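Local coordinates for protein enzyme subtilase SubTY from Bacillus sp. TY145 (Bacillus sp., PDB 5FFN) that probably cleaves peptide bonds in proteins as a calcium-binding serine endopeptidase of the subtilisin-like subtilase family, at residues T7-S19 / Y301-K311. Numbering follows the deposited sequence.
Sequences TPWGIKSIYNDQS and YASGFGYPRVK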
loop_
_atom_site.group_PDB
_atom_site.type_symbol
_atom_site.label_atom_id
_atom_site.label_comp_id
_atom_site.label_asym_id
_atom_site.label_seq_id
_atom_site.Cartn_x
_atom_site.Cartn_y
_atom_site.Cartn_z
ATOM N N THR A 7 -11.333 -1.919 -16.506
ATOM C CA THR A 7 -11.118 -2.853 -15.369
ATOM C C THR A 7 -9.772 -3.553 -15.497
ATOM O O THR A 7 -9.679 -4.624 -16.071
ATOM C CB THR A 7 -12.264 -3.862 -15.277
ATOM O OG1 THR A 7 -12.388 -4.574 -16.523
ATOM C CG2 THR A 7 -13.555 -3.159 -14.962
ATOM N N PRO A 8 -8.688 -2.904 -14.993
ATOM C CA PRO A 8 -7.359 -3.457 -14.969
ATOM C C PRO A 8 -7.345 -4.863 -14.373
ATOM O O PRO A 8 -8.253 -5.231 -13.661
ATOM C CB PRO A 8 -6.567 -2.434 -14.106
ATOM C CG PRO A 8 -7.275 -1.129 -14.380
ATOM C CD PRO A 8 -8.720 -1.540 -14.420
ATOM N N TRP A 9 -6.319 -5.618 -14.675
ATOM C CA TRP A 9 -6.259 -7.017 -14.274
ATOM C C TRP A 9 -6.552 -7.259 -12.785
ATOM O O TRP A 9 -7.240 -8.212 -12.440
ATOM C CB TRP A 9 -4.940 -7.635 -14.680
ATOM C CG TRP A 9 -3.767 -7.428 -13.815
ATOM C CD1 TRP A 9 -2.801 -6.473 -13.962
ATOM C CD2 TRP A 9 -3.395 -8.208 -12.678
ATOM N NE1 TRP A 9 -1.832 -6.640 -13.024
ATOM C CE2 TRP A 9 -2.177 -7.687 -12.202
ATOM C CE3 TRP A 9 -3.972 -9.315 -12.015
ATOM C CZ2 TRP A 9 -1.502 -8.229 -11.098
ATOM C CZ3 TRP A 9 -3.272 -9.868 -10.899
ATOM C CH2 TRP A 9 -2.063 -9.322 -10.468
ATOM N N GLY A 10 -6.008 -6.415 -11.924
ATOM C CA GLY A 10 -6.213 -6.593 -10.469
ATOM C C GLY A 10 -7.668 -6.475 -10.043
ATOM O O GLY A 10 -8.114 -7.126 -9.093
ATOM N N ILE A 11 -8.389 -5.604 -10.751
ATOM C CA ILE A 11 -9.783 -5.344 -10.473
ATOM C C ILE A 11 -10.569 -6.550 -10.933
ATOM O O ILE A 11 -11.391 -7.046 -10.178
ATOM C CB ILE A 11 -10.287 -4.046 -11.133
ATOM C CG1 ILE A 11 -9.417 -2.848 -10.716
ATOM C CG2 ILE A 11 -11.750 -3.801 -10.788
ATOM C CD1 ILE A 11 -9.476 -2.499 -9.193
ATOM N N LYS A 12 -10.339 -7.004 -12.171
ATOM C CA LYS A 12 -10.977 -8.239 -12.665
ATOM C C LYS A 12 -10.648 -9.421 -11.754
ATOM O O LYS A 12 -11.515 -10.238 -11.423
ATOM C CB LYS A 12 -10.478 -8.574 -14.051
ATOM C CG LYS A 12 -10.976 -7.624 -15.183
ATOM C CD LYS A 12 -10.287 -8.078 -16.500
ATOM C CE LYS A 12 -10.965 -7.528 -17.732
ATOM N NZ LYS A 12 -10.502 -6.172 -18.188
ATOM N N SER A 13 -9.393 -9.490 -11.329
ATOM C CA SER A 13 -8.941 -10.600 -10.499
ATOM C C SER A 13 -9.637 -10.607 -9.120
ATOM O O SER A 13 -10.143 -11.642 -8.658
ATOM C CB SER A 13 -7.418 -10.554 -10.335
ATOM O OG SER A 13 -6.982 -11.609 -9.473
ATOM N N ILE A 14 -9.652 -9.471 -8.448
ATOM C CA ILE A 14 -10.227 -9.445 -7.088
ATOM C C ILE A 14 -11.747 -9.621 -7.115
ATOM O O ILE A 14 -12.338 -10.096 -6.147
ATOM C CB ILE A 14 -9.764 -8.188 -6.297
ATOM C CG1 ILE A 14 -9.847 -8.432 -4.781
ATOM C CG2 ILE A 14 -10.473 -6.957 -6.709
ATOM C CD1 ILE A 14 -9.262 -7.318 -3.944
ATOM N N TYR A 15 -12.361 -9.215 -8.226
ATOM C CA TYR A 15 -13.787 -9.456 -8.461
ATOM C C TYR A 15 -14.055 -10.906 -8.850
ATOM O O TYR A 15 -15.195 -11.389 -8.746
ATOM C CB TYR A 15 -14.362 -8.455 -9.492
ATOM C CG TYR A 15 -14.928 -7.209 -8.822
ATOM C CD1 TYR A 15 -14.078 -6.194 -8.321
ATOM C CD2 TYR A 15 -16.295 -7.041 -8.659
ATOM C CE1 TYR A 15 -14.595 -5.079 -7.687
ATOM C CE2 TYR A 15 -16.815 -5.930 -8.041
ATOM C CZ TYR A 15 -15.970 -4.948 -7.532
ATOM O OH TYR A 15 -16.548 -3.873 -6.902
ATOM N N ASN A 16 -13.003 -11.597 -9.275
ATOM C CA ASN A 16 -13.071 -12.999 -9.717
ATOM C C ASN A 16 -14.057 -13.080 -10.902
ATOM O O ASN A 16 -14.935 -13.939 -10.961
ATOM C CB ASN A 16 -13.449 -13.926 -8.548
ATOM C CG ASN A 16 -12.935 -15.350 -8.719
ATOM O OD1 ASN A 16 -12.574 -15.780 -9.814
ATOM N ND2 ASN A 16 -12.908 -16.095 -7.619
ATOM N N ASP A 17 -13.900 -12.137 -11.827
ATOM C CA ASP A 17 -14.781 -12.042 -12.995
ATOM C C ASP A 17 -14.088 -11.326 -14.142
ATOM O O ASP A 17 -13.983 -10.120 -14.137
ATOM C CB ASP A 17 -16.053 -11.327 -12.616
ATOM C CG ASP A 17 -17.130 -11.416 -13.712
ATOM O OD1 ASP A 17 -16.823 -11.826 -14.837
ATOM O OD2 ASP A 17 -18.269 -11.059 -13.410
ATOM N N GLN A 18 -13.620 -12.091 -15.114
ATOM C CA GLN A 18 -12.824 -11.548 -16.205
ATOM C C GLN A 18 -13.680 -10.766 -17.184
ATOM O O GLN A 18 -13.170 -10.009 -18.009
ATOM C CB GLN A 18 -12.059 -12.666 -16.897
ATOM C CG GLN A 18 -10.995 -13.294 -16.030
ATOM C CD GLN A 18 -10.043 -12.249 -15.476
ATOM O OE1 GLN A 18 -9.910 -12.093 -14.258
ATOM N NE2 GLN A 18 -9.416 -11.496 -16.370
ATOM N N SER A 19 -14.984 -10.861 -17.018
ATOM C CA SER A 19 -15.909 -10.216 -17.931
ATOM C C SER A 19 -16.361 -8.816 -17.482
ATOM O O SER A 19 -16.941 -8.083 -18.289
ATOM C CB SER A 19 -17.117 -11.113 -18.124
ATOM O OG SER A 19 -18.081 -10.917 -17.097
ATOM N N TYR A 301 4.653 -17.257 4.976
ATOM C CA TYR A 301 5.309 -15.971 5.174
ATOM C C TYR A 301 5.530 -15.189 3.848
ATOM O O TYR A 301 6.022 -14.060 3.888
ATOM C CB TYR A 301 6.625 -16.147 5.936
ATOM C CG TYR A 301 7.631 -17.065 5.272
ATOM C CD1 TYR A 301 8.458 -16.606 4.267
ATOM C CD2 TYR A 301 7.705 -18.417 5.615
ATOM C CE1 TYR A 301 9.372 -17.487 3.622
ATOM C CE2 TYR A 301 8.619 -19.283 5.012
ATOM C CZ TYR A 301 9.459 -18.807 4.019
ATOM O OH TYR A 301 10.384 -19.668 3.401
ATOM N N ALA A 302 5.119 -15.736 2.692
ATOM C CA ALA A 302 5.084 -14.961 1.453
ATOM C C ALA A 302 3.741 -14.289 1.182
ATOM O O ALA A 302 3.686 -13.137 0.744
ATOM C CB ALA A 302 5.452 -15.823 0.227
ATOM N N SER A 303 2.662 -15.021 1.439
ATOM C CA SER A 303 1.338 -14.583 1.052
ATOM C C SER A 303 0.357 -14.439 2.240
ATOM O O SER A 303 -0.775 -14.059 2.030
ATOM C CB SER A 303 0.756 -15.556 0.039
ATOM O OG SER A 303 0.495 -16.838 0.625
ATOM N N GLY A 304 0.794 -14.782 3.444
ATOM C CA GLY A 304 -0.075 -14.745 4.601
ATOM C C GLY A 304 -1.203 -15.757 4.467
ATOM O O GLY A 304 -0.995 -16.900 4.087
ATOM N N PHE A 305 -2.409 -15.320 4.835
ATOM C CA PHE A 305 -3.553 -16.176 4.917
ATOM C C PHE A 305 -4.104 -16.527 3.549
ATOM O O PHE A 305 -4.844 -17.501 3.421
ATOM C CB PHE A 305 -4.705 -15.536 5.710
ATOM C CG PHE A 305 -4.471 -15.365 7.209
ATOM C CD1 PHE A 305 -3.203 -15.423 7.786
ATOM C CD2 PHE A 305 -5.556 -15.038 8.036
ATOM C CE1 PHE A 305 -3.005 -15.209 9.176
ATOM C CE2 PHE A 305 -5.364 -14.844 9.404
ATOM C CZ PHE A 305 -4.116 -14.913 9.976
ATOM N N GLY A 306 -3.732 -15.758 2.531
ATOM C CA GLY A 306 -4.213 -16.015 1.194
ATOM C C GLY A 306 -4.627 -14.730 0.526
ATOM O O GLY A 306 -4.174 -13.619 0.873
ATOM N N TYR A 307 -5.505 -14.891 -0.441
ATOM C CA TYR A 307 -5.970 -13.819 -1.315
ATOM C C TYR A 307 -7.466 -13.543 -1.154
ATOM O O TYR A 307 -8.292 -14.251 -1.743
ATOM C CB TYR A 307 -5.630 -14.227 -2.756
ATOM C CG TYR A 307 -6.058 -13.284 -3.861
ATOM C CD1 TYR A 307 -6.438 -11.951 -3.605
ATOM C CD2 TYR A 307 -6.048 -13.718 -5.212
ATOM C CE1 TYR A 307 -6.840 -11.087 -4.622
ATOM C CE2 TYR A 307 -6.406 -12.858 -6.248
ATOM C CZ TYR A 307 -6.788 -11.517 -5.948
ATOM O OH TYR A 307 -7.196 -10.633 -6.922
ATOM N N PRO A 308 -7.833 -12.491 -0.391
ATOM C CA PRO A 308 -9.273 -12.200 -0.194
ATOM C C PRO A 308 -9.872 -11.553 -1.450
ATOM O O PRO A 308 -9.276 -10.627 -2.061
ATOM C CB PRO A 308 -9.278 -11.213 0.966
ATOM C CG PRO A 308 -7.945 -10.444 0.786
ATOM C CD PRO A 308 -6.982 -11.454 0.224
ATOM N N ARG A 309 -11.029 -12.048 -1.832
ATOM C CA ARG A 309 -11.688 -11.607 -3.049
ATOM C C ARG A 309 -13.157 -11.287 -2.854
ATOM O O ARG A 309 -13.754 -11.577 -1.809
ATOM C CB ARG A 309 -11.482 -12.696 -4.110
ATOM C CG ARG A 309 -10.040 -13.088 -4.342
ATOM C CD ARG A 309 -9.846 -14.274 -5.279
ATOM N NE ARG A 309 -9.855 -13.897 -6.696
ATOM C CZ ARG A 309 -9.637 -14.786 -7.672
ATOM N NH1 ARG A 309 -9.437 -16.068 -7.372
ATOM N NH2 ARG A 309 -9.586 -14.418 -8.943
ATOM N N VAL A 310 -13.778 -10.727 -3.890
ATOM C CA VAL A 310 -15.228 -10.442 -3.858
ATOM C C VAL A 310 -16.022 -11.737 -3.741
ATOM O O VAL A 310 -17.018 -11.818 -3.030
ATOM C CB VAL A 310 -15.649 -9.620 -5.127
ATOM C CG1 VAL A 310 -17.168 -9.445 -5.216
ATOM C CG2 VAL A 310 -14.989 -8.261 -5.088
ATOM N N LYS A 311 -15.574 -12.726 -4.499
ATOM C CA LYS A 311 -16.126 -14.079 -4.426
ATOM C C LYS A 311 -15.061 -15.089 -4.807
ATOM O O LYS A 311 -13.994 -14.713 -5.303
ATOM C CB LYS A 311 -17.319 -14.189 -5.383
ATOM C CG LYS A 311 -17.031 -13.777 -6.828
ATOM C CD LYS A 311 -18.237 -14.118 -7.724
ATOM C CE LYS A 311 -17.851 -14.099 -9.190
ATOM N NZ LYS A 311 -19.063 -14.136 -10.068
ATOM O OXT LYS A 311 -15.241 -16.313 -4.623
HETATM O O HOH W 1 -17.331 -14.748 -12.536
#
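Arg309 meets the C-terminal end of helix 9-15 at the carbonyl of Ser13, a worked example of how a chain's last residues can close off its first helix. From CB outward the arginine can be followed atom by atom. CB lies 3.4 Å from Ile14 O, and CG rests over the centre of the Tyr307 ring. The bend at chi3 (84°) then turns the guanidinium toward the helix end, where NE and NH2 both grip Ser13 O side-on, NH2 at 2.8 Å, with that oxygen in the guanidinium plane. Ser13 O also accepts from Asn16 N within the Schellman motif that ends the helix. The guanidinium is sandwiched: Tyr307 CE2 lies off-centre over one face, and the Asn16 amide stacks on the other, its plane only 11° away. Arg309 NH1 comes 3.5 Å from Asn16 ND2, two donors with no bond between them. With an alanine here, Ser13 O would probably lose two of its three donors and the Asn16 amide its stacking partner. Asn16 ND2 also donates to Lys311 O (2.9 Å), while Ser13 OG and Tyr307 OH share a hydrogen bond of 2.7 Å. Along the backbone, Val310 N gives Ile14 O an almost straight bond (179°), and Val310 CG2 makes a CH-pi contact 3.8 Å from the centroid of the Tyr15 ring, whose hydroxyl bonds to Val94 O and Lys263. The first helix and the C-terminal tail, so paired, pack against helix 250-267 through Ile14, Pro308 and Val310, with Tyr202 of strand 201-204 touching Arg309 and Arg283 of helix 273-286 touching Pro308.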